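Local coordinates for putative uncharacterized protein (Pseudomonas phage 201phi2-1, PDB 3R4V) that is a phage tubulin-like protein with a tubulin-type fold, modelled here with guanosine-5'-diphosphate in its nucleotide pocket, at residues A139-V142 with P147-V150; V175-L178 with N182-R185; S237-F242 with R248-M253. All coordinates share one frame; numbering follows the deposited sequence.

Interaction 1: residues A139-V142 with P147-V150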
loop_
_atom_site.group_PDB
_atom_site.type_symbol
_atom_site.label_atom_id
_atom_site.label_comp_id
_atom_site.label_asym_id
_atom_site.label_seq_id
_atom_site.Cartn_x
_atom_site.Cartn_y
_atom_site.Cartn_z
ATOM N N ALA A 139 -6.683 12.152 -3.219
ATOM C CA ALA A 139 -7.926 12.827 -2.845
ATOM C C ALA A 139 -8.147 12.688 -1.344
ATOM O O ALA A 139 -8.533 13.643 -0.674
ATOM C CB ALA A 139 -9.125 12.269 -3.622
ATOM N N ILE A 140 -7.877 11.499 -0.815
ATOM C CA ILE A 140 -8.006 11.276 0.620
ATOM C C ILE A 140 -7.032 12.160 1.406
ATOM O O ILE A 140 -7.419 12.775 2.407
ATOM C CB ILE A 140 -7.855 9.777 0.975
ATOM C CG1 ILE A 140 -9.045 9.007 0.382
ATOM C CG2 ILE A 140 -7.761 9.596 2.489
ATOM C CD1 ILE A 140 -8.948 7.472 0.480
ATOM N N ALA A 141 -5.779 12.238 0.958
ATOM C CA ALA A 141 -4.793 13.091 1.618
ATOM C C ALA A 141 -5.327 14.524 1.718
ATOM O O ALA A 141 -5.279 15.148 2.785
ATOM C CB ALA A 141 -3.472 13.065 0.883
ATOM N N VAL A 142 -5.852 15.030 0.609
ATOM C CA VAL A 142 -6.472 16.363 0.602
ATOM C C VAL A 142 -7.727 16.494 1.491
ATOM O O VAL A 142 -7.829 17.411 2.311
ATOM C CB VAL A 142 -6.824 16.782 -0.833
ATOM C CG1 VAL A 142 -7.552 18.134 -0.834
ATOM C CG2 VAL A 142 -5.569 16.845 -1.650
ATOM N N PRO A 147 -0.966 13.499 5.386
ATOM C CA PRO A 147 -0.136 12.791 4.397
ATOM C C PRO A 147 -0.570 11.340 4.324
ATOM O O PRO A 147 -0.845 10.713 5.350
ATOM C CB PRO A 147 1.276 12.871 4.981
ATOM C CG PRO A 147 1.210 14.049 5.959
ATOM C CD PRO A 147 -0.168 13.990 6.523
ATOM N N ILE A 148 -0.648 10.816 3.108
ATOM C CA ILE A 148 -0.924 9.400 2.942
ATOM C C ILE A 148 0.357 8.768 2.449
ATOM O O ILE A 148 0.767 8.960 1.301
ATOM C CB ILE A 148 -2.095 9.161 1.969
ATOM C CG1 ILE A 148 -3.395 9.769 2.536
ATOM C CG2 ILE A 148 -2.219 7.657 1.654
ATOM C CD1 ILE A 148 -3.939 9.113 3.818
ATOM N N VAL A 149 1.029 8.067 3.359
ATOM C CA VAL A 149 2.426 7.697 3.183
ATOM C C VAL A 149 2.469 6.254 2.750
ATOM O O VAL A 149 1.994 5.385 3.461
ATOM C CB VAL A 149 3.172 7.855 4.532
ATOM C CG1 VAL A 149 4.596 7.379 4.441
ATOM C CG2 VAL A 149 3.132 9.324 4.977
ATOM N N VAL A 150 3.038 6.013 1.576
ATOM C CA VAL A 150 3.031 4.671 1.015
ATOM C C VAL A 150 4.406 4.236 0.546
ATOM O O VAL A 150 5.183 5.016 0.012
ATOM C CB VAL A 150 2.036 4.553 -0.163
ATOM C CG1 VAL A 150 0.679 5.186 0.208
ATOM C CG2 VAL A 150 2.595 5.179 -1.417
#
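Ile148, at the start of strand 148-154, reaches toward helix 124-144 and meets Ala141 and Ile140 in a purely apolar contact. From CB the longer branch carries the contact: CG1 lies anti to the carbonyl carbon (chi1 -63°) and extends to the helix. There CG1 of Ile148 lies 3.7 Å from Ala141 CB and equally close to Ala141 CA, so the alanine offers its methyl and its backbone carbon together to one methylene. The second torsion, -66°, turns CD1 of Ile148 along the helix to the side chain one residue earlier, where it stands 4.1 Å from Ile140 CG2. That branch methyl makes the contact from the helix side, and the two isoleucine side chains run at a slant to each other. The backbones come nearest just beside this packing, with the CA atoms of Ala141 and Pro147 5.4 Å apart. The contact belongs to the beta-alpha-beta unit of strand 113-119, helix 124-144 and strand 148-154. Ile148 also packs on Phe113 of the first strand and Thr103 of helix 95-108, while Ile140 reaches Pro100 of that same helix.

Interaction 2: residues V175-L178 with N182-R185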
loop_
_atom_site.group_PDB
_atom_site.type_symbol
_atom_site.label_atom_id
_atom_site.label_comp_id
_atom_site.label_asym_id
_atom_site.label_seq_id
_atom_site.Cartn_x
_atom_site.Cartn_y
_atom_site.Cartn_z
ATOM N N VAL A 175 8.929 -2.091 9.766
ATOM C CA VAL A 175 8.015 -1.102 10.334
ATOM C C VAL A 175 7.442 -1.612 11.659
ATOM O O VAL A 175 7.264 -0.838 12.598
ATOM C CB VAL A 175 6.854 -0.722 9.356
ATOM C CG1 VAL A 175 5.917 0.279 10.031
ATOM C CG2 VAL A 175 7.437 -0.130 8.099
ATOM N N VAL A 176 7.146 -2.910 11.734
ATOM C CA VAL A 176 6.654 -3.492 12.985
ATOM C C VAL A 176 7.709 -3.306 14.061
ATOM O O VAL A 176 7.394 -2.980 15.201
ATOM C CB VAL A 176 6.273 -4.980 12.831
ATOM C CG1 VAL A 176 6.028 -5.619 14.194
ATOM C CG2 VAL A 176 5.020 -5.102 11.949
ATOM N N LEU A 177 8.966 -3.471 13.670
ATOM C CA LEU A 177 10.092 -3.265 14.588
ATOM C C LEU A 177 10.162 -1.798 15.014
ATOM O O LEU A 177 10.244 -1.480 16.208
ATOM C CB LEU A 177 11.395 -3.676 13.910
ATOM C CG LEU A 177 12.684 -3.240 14.595
ATOM C CD1 LEU A 177 12.836 -3.996 15.903
ATOM C CD2 LEU A 177 13.876 -3.478 13.671
ATOM N N LEU A 178 10.124 -0.907 14.027
ATOM C CA LEU A 178 10.151 0.531 14.278
ATOM C C LEU A 178 9.165 0.943 15.363
ATOM O O LEU A 178 9.521 1.713 16.264
ATOM C CB LEU A 178 9.855 1.309 12.986
ATOM C CG LEU A 178 9.663 2.828 13.126
ATOM C CD1 LEU A 178 10.955 3.476 13.622
ATOM C CD2 LEU A 178 9.207 3.476 11.802
ATOM N N ASN A 182 10.063 -0.128 21.973
ATOM C CA ASN A 182 11.127 -0.650 22.821
ATOM C C ASN A 182 12.482 0.020 22.576
ATOM O O ASN A 182 13.515 -0.435 23.081
ATOM C CB ASN A 182 11.226 -2.171 22.637
ATOM C CG ASN A 182 12.255 -2.812 23.555
ATOM O OD1 ASN A 182 12.157 -2.716 24.777
ATOM N ND2 ASN A 182 13.239 -3.483 22.966
ATOM N N HIS A 183 12.479 1.112 21.814
ATOM C CA HIS A 183 13.724 1.794 21.471
ATOM C C HIS A 183 13.988 3.003 22.361
ATOM O O HIS A 183 13.070 3.748 22.704
ATOM C CB HIS A 183 13.702 2.226 20.008
ATOM C CG HIS A 183 13.226 1.156 19.082
ATOM N ND1 HIS A 183 13.743 -0.123 19.100
ATOM C CD2 HIS A 183 12.269 1.166 18.126
ATOM C CE1 HIS A 183 13.126 -0.852 18.186
ATOM N NE2 HIS A 183 12.227 -0.094 17.583
ATOM N N GLY A 184 15.248 3.201 22.728
ATOM C CA GLY A 184 15.615 4.367 23.504
ATOM C C GLY A 184 15.352 5.642 22.727
ATOM O O GLY A 184 15.586 5.695 21.517
ATOM N N ARG A 185 14.854 6.662 23.426
ATOM C CA ARG A 185 14.639 7.991 22.849
ATOM C C ARG A 185 13.412 8.111 21.941
ATOM O O ARG A 185 13.032 9.215 21.561
ATOM C CB ARG A 185 15.896 8.470 22.116
ATOM C CG ARG A 185 17.058 8.762 23.055
ATOM C CD ARG A 185 18.402 8.700 22.356
ATOM N NE ARG A 185 18.528 9.683 21.287
ATOM C CZ ARG A 185 19.620 9.832 20.544
ATOM N NH1 ARG A 185 20.681 9.061 20.764
ATOM N NH2 ARG A 185 19.651 10.751 19.586
#
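His183 brings the far edge of its imidazole up to the last turn of helix 161-178, where the ring meets the side chain of Leu177 and two successive main-chain carbonyls. NE2 donates a hydrogen bond to Leu177 O at 2.8 Å, with an N-H...O angle of 151°. The oxygen is tilted somewhat from the ring plane, and NE2 stands above the carbonyl plane, 42° out of it, instead of approaching along a lone pair. The bond is nevertheless short, and it occupies a main-chain acceptor near the helix's C-terminal end in a buried setting. It is consistent with a proton on NE2 and helps fix the rotation of the ring.

The neighbouring carbonyl adds a close C-H...O approach: His183 CD2 comes to 3.4 Å from Leu178 O, also at the ring edge and near its plane. The first torsion of His183 places CG anti to the carbonyl carbon (chi1 -46°), with the imidazole directed at the helix. Leu177 supplies the apolar part, its CD1 lying 3.9 Å from His183 CE1, and the two side chains run about perpendicular to each other.

A side-chain N-H from the following loop thus meets a main-chain carbonyl in the helix's last turn, and bond and packing together tie the loop to the end of helix 161-178 across three intervening residues. His183 further packs on Leu232 of strand 228-233 and on Met253. Leu178 touches Leu230 and Leu232 of that strand and Phe267 of strand 264-270, while Leu177 reaches Ile265, also on strand 264-270.

Interaction 3: residues S237-F242 with R248-M253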
loop_
_atom_site.group_PDB
_atom_site.type_symbol
_atom_site.label_atom_id
_atom_site.label_comp_id
_atom_site.label_asym_id
_atom_site.label_seq_id
_atom_site.Cartn_x
_atom_site.Cartn_y
_atom_site.Cartn_z
ATOM N N SER A 237 27.136 4.867 18.460
ATOM C CA SER A 237 28.320 5.588 18.012
ATOM C C SER A 237 28.223 5.970 16.534
ATOM O O SER A 237 28.929 6.863 16.070
ATOM C CB SER A 237 29.593 4.767 18.267
ATOM O OG SER A 237 29.840 3.852 17.214
ATOM N N LYS A 238 27.338 5.301 15.802
ATOM C CA LYS A 238 27.218 5.517 14.360
ATOM C C LYS A 238 26.176 6.578 13.981
ATOM O O LYS A 238 25.944 6.840 12.799
ATOM C CB LYS A 238 26.910 4.194 13.649
ATOM C CG LYS A 238 28.043 3.175 13.712
ATOM C CD LYS A 238 27.654 1.862 13.047
ATOM C CE LYS A 238 27.324 2.057 11.573
ATOM N NZ LYS A 238 26.778 0.818 10.941
ATOM N N GLU A 239 25.548 7.190 14.979
ATOM C CA GLU A 239 24.519 8.183 14.704
ATOM C C GLU A 239 25.107 9.414 14.026
ATOM O O GLU A 239 25.989 10.063 14.570
ATOM C CB GLU A 239 23.797 8.594 15.987
ATOM C CG GLU A 239 22.793 9.722 15.784
ATOM C CD GLU A 239 22.133 10.159 17.076
ATOM O OE1 GLU A 239 22.320 9.469 18.101
ATOM O OE2 GLU A 239 21.427 11.191 17.067
ATOM N N VAL A 240 24.607 9.721 12.832
ATOM C CA VAL A 240 25.024 10.906 12.093
ATOM C C VAL A 240 23.800 11.672 11.607
ATOM O O VAL A 240 22.944 11.116 10.920
ATOM C CB VAL A 240 25.902 10.539 10.885
ATOM C CG1 VAL A 240 26.083 11.744 9.979
ATOM C CG2 VAL A 240 27.247 10.003 11.351
ATOM N N ALA A 241 23.711 12.944 11.978
ATOM C CA ALA A 241 22.578 13.768 11.580
ATOM C C ALA A 241 22.727 14.213 10.132
ATOM O O ALA A 241 23.138 15.338 9.861
ATOM C CB ALA A 241 22.455 14.979 12.500
ATOM N N PHE A 242 22.387 13.326 9.204
ATOM C CA PHE A 242 22.585 13.591 7.783
ATOM C C PHE A 242 21.297 14.059 7.114
ATOM O O PHE A 242 20.222 14.017 7.714
ATOM C CB PHE A 242 23.072 12.324 7.088
ATOM C CG PHE A 242 22.085 11.195 7.140
ATOM C CD1 PHE A 242 21.051 11.121 6.227
ATOM C CD2 PHE A 242 22.190 10.210 8.108
ATOM C CE1 PHE A 242 20.142 10.085 6.273
ATOM C CE2 PHE A 242 21.281 9.170 8.160
ATOM C CZ PHE A 242 20.256 9.110 7.240
ATOM N N ARG A 248 13.207 15.249 11.867
ATOM C CA ARG A 248 14.191 14.185 12.031
ATOM C C ARG A 248 14.139 13.644 13.460
ATOM O O ARG A 248 14.115 14.437 14.402
ATOM C CB ARG A 248 15.582 14.760 11.742
ATOM C CG ARG A 248 16.746 13.973 12.309
ATOM C CD ARG A 248 17.949 14.881 12.584
ATOM N NE ARG A 248 18.306 15.724 11.445
ATOM C CZ ARG A 248 19.026 15.311 10.405
ATOM N NH1 ARG A 248 19.459 14.060 10.355
ATOM N NH2 ARG A 248 19.308 16.146 9.413
ATOM N N LYS A 249 14.145 12.321 13.618
ATOM C CA LYS A 249 14.213 11.692 14.941
ATOM C C LYS A 249 15.059 10.428 14.903
ATOM O O LYS A 249 15.145 9.755 13.878
ATOM C CB LYS A 249 12.819 11.341 15.472
ATOM C CG LYS A 249 12.137 12.455 16.230
ATOM C CD LYS A 249 12.713 12.621 17.626
ATOM C CE LYS A 249 12.334 13.981 18.197
ATOM N NZ LYS A 249 10.904 14.317 17.918
ATOM N N VAL A 250 15.662 10.102 16.036
ATOM C CA VAL A 250 16.495 8.908 16.145
ATOM C C VAL A 250 16.076 8.030 17.325
ATOM O O VAL A 250 15.739 8.532 18.396
ATOM C CB VAL A 250 17.984 9.283 16.275
ATOM C CG1 VAL A 250 18.842 8.041 16.567
ATOM C CG2 VAL A 250 18.459 9.980 15.015
ATOM N N GLY A 251 16.081 6.717 17.114
ATOM C CA GLY A 251 15.864 5.764 18.189
ATOM C C GLY A 251 17.037 4.806 18.322
ATOM O O GLY A 251 17.686 4.465 17.331
ATOM N N ILE A 252 17.320 4.367 19.546
ATOM C CA ILE A 252 18.412 3.421 19.768
ATOM C C ILE A 252 17.862 2.032 20.022
ATOM O O ILE A 252 17.115 1.818 20.975
ATOM C CB ILE A 252 19.309 3.847 20.940
ATOM C CG1 ILE A 252 19.825 5.263 20.688
ATOM C CG2 ILE A 252 20.452 2.853 21.134
ATOM C CD1 ILE A 252 20.353 5.467 19.290
ATOM N N MET A 253 18.213 1.096 19.145
ATOM C CA MET A 253 17.729 -0.273 19.251
ATOM C C MET A 253 18.524 -1.052 20.283
ATOM O O MET A 253 19.665 -0.706 20.605
ATOM C CB MET A 253 17.789 -0.981 17.896
ATOM C CG MET A 253 16.939 -0.331 16.832
ATOM S SD MET A 253 16.968 -1.256 15.291
ATOM C CE MET A 253 18.569 -0.751 14.654
#
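In the conformer described, one of two, Arg248 grips the carbonyl oxygen of Phe242 end-on with both terminal nitrogens: NH1 lies 2.7 Å and NH2 2.9 Å from Phe242 O. The oxygen sits at the guanidinium edge, close to its plane, but the bonds are bent, with N-H...O angles of 142° and 136°. NH1 is tilted modestly from the carbonyl plane, whereas NH2 stands well above it. Over one guanidinium face lies Ala241 CB, offset toward the rim and 3.8 Å from Arg248 NH1. Farther along, the extended Glu239 side chain meets Val250 at a slant, with Glu239 OE2 3.8 Å from Val250 CG2 and its CD beside CG1. Both segments belong to the C-terminal domain of the phage tubulin-like family, where the loop after strand 228-233 runs back alongside strand 247-252, an outermost strand of the chain's mixed sheet. An inverse gamma turn centred on Ala241, with a weak bond of 2.9 Å from Phe242 N to Val240 O, shapes the loop at the arginine. The Glu239 carboxylate has its main polar partner in Arg185, whose salt bridge to OE2 probably helps hold it beside Val250. The CB of Phe242 points away from the strand, and its ring meets His266 edge-to-face.

The three contacts follow one another along the chain, each closing before the next opens. Interaction 1 lies nearest the chain's centre, about 11 Å from it, and is about 24 Å and about 27 Å, centre to centre, from interactions 2 and 3. Strand 148-154 of interaction 1 leads on to helix 161-178 of interaction 2, and shares the ten-stranded mixed sheet with strand 247-252 of interaction 3. Interactions 2 and 3, with centres about 12 Å apart, touch directly: Gly184 N is 2.9 Å from Ile252 O, a probable hydrogen bond, and Arg185 provides the side-chain link. They thus form one region at an outermost strand of the sheet, whereas interaction 1 lies in the interior.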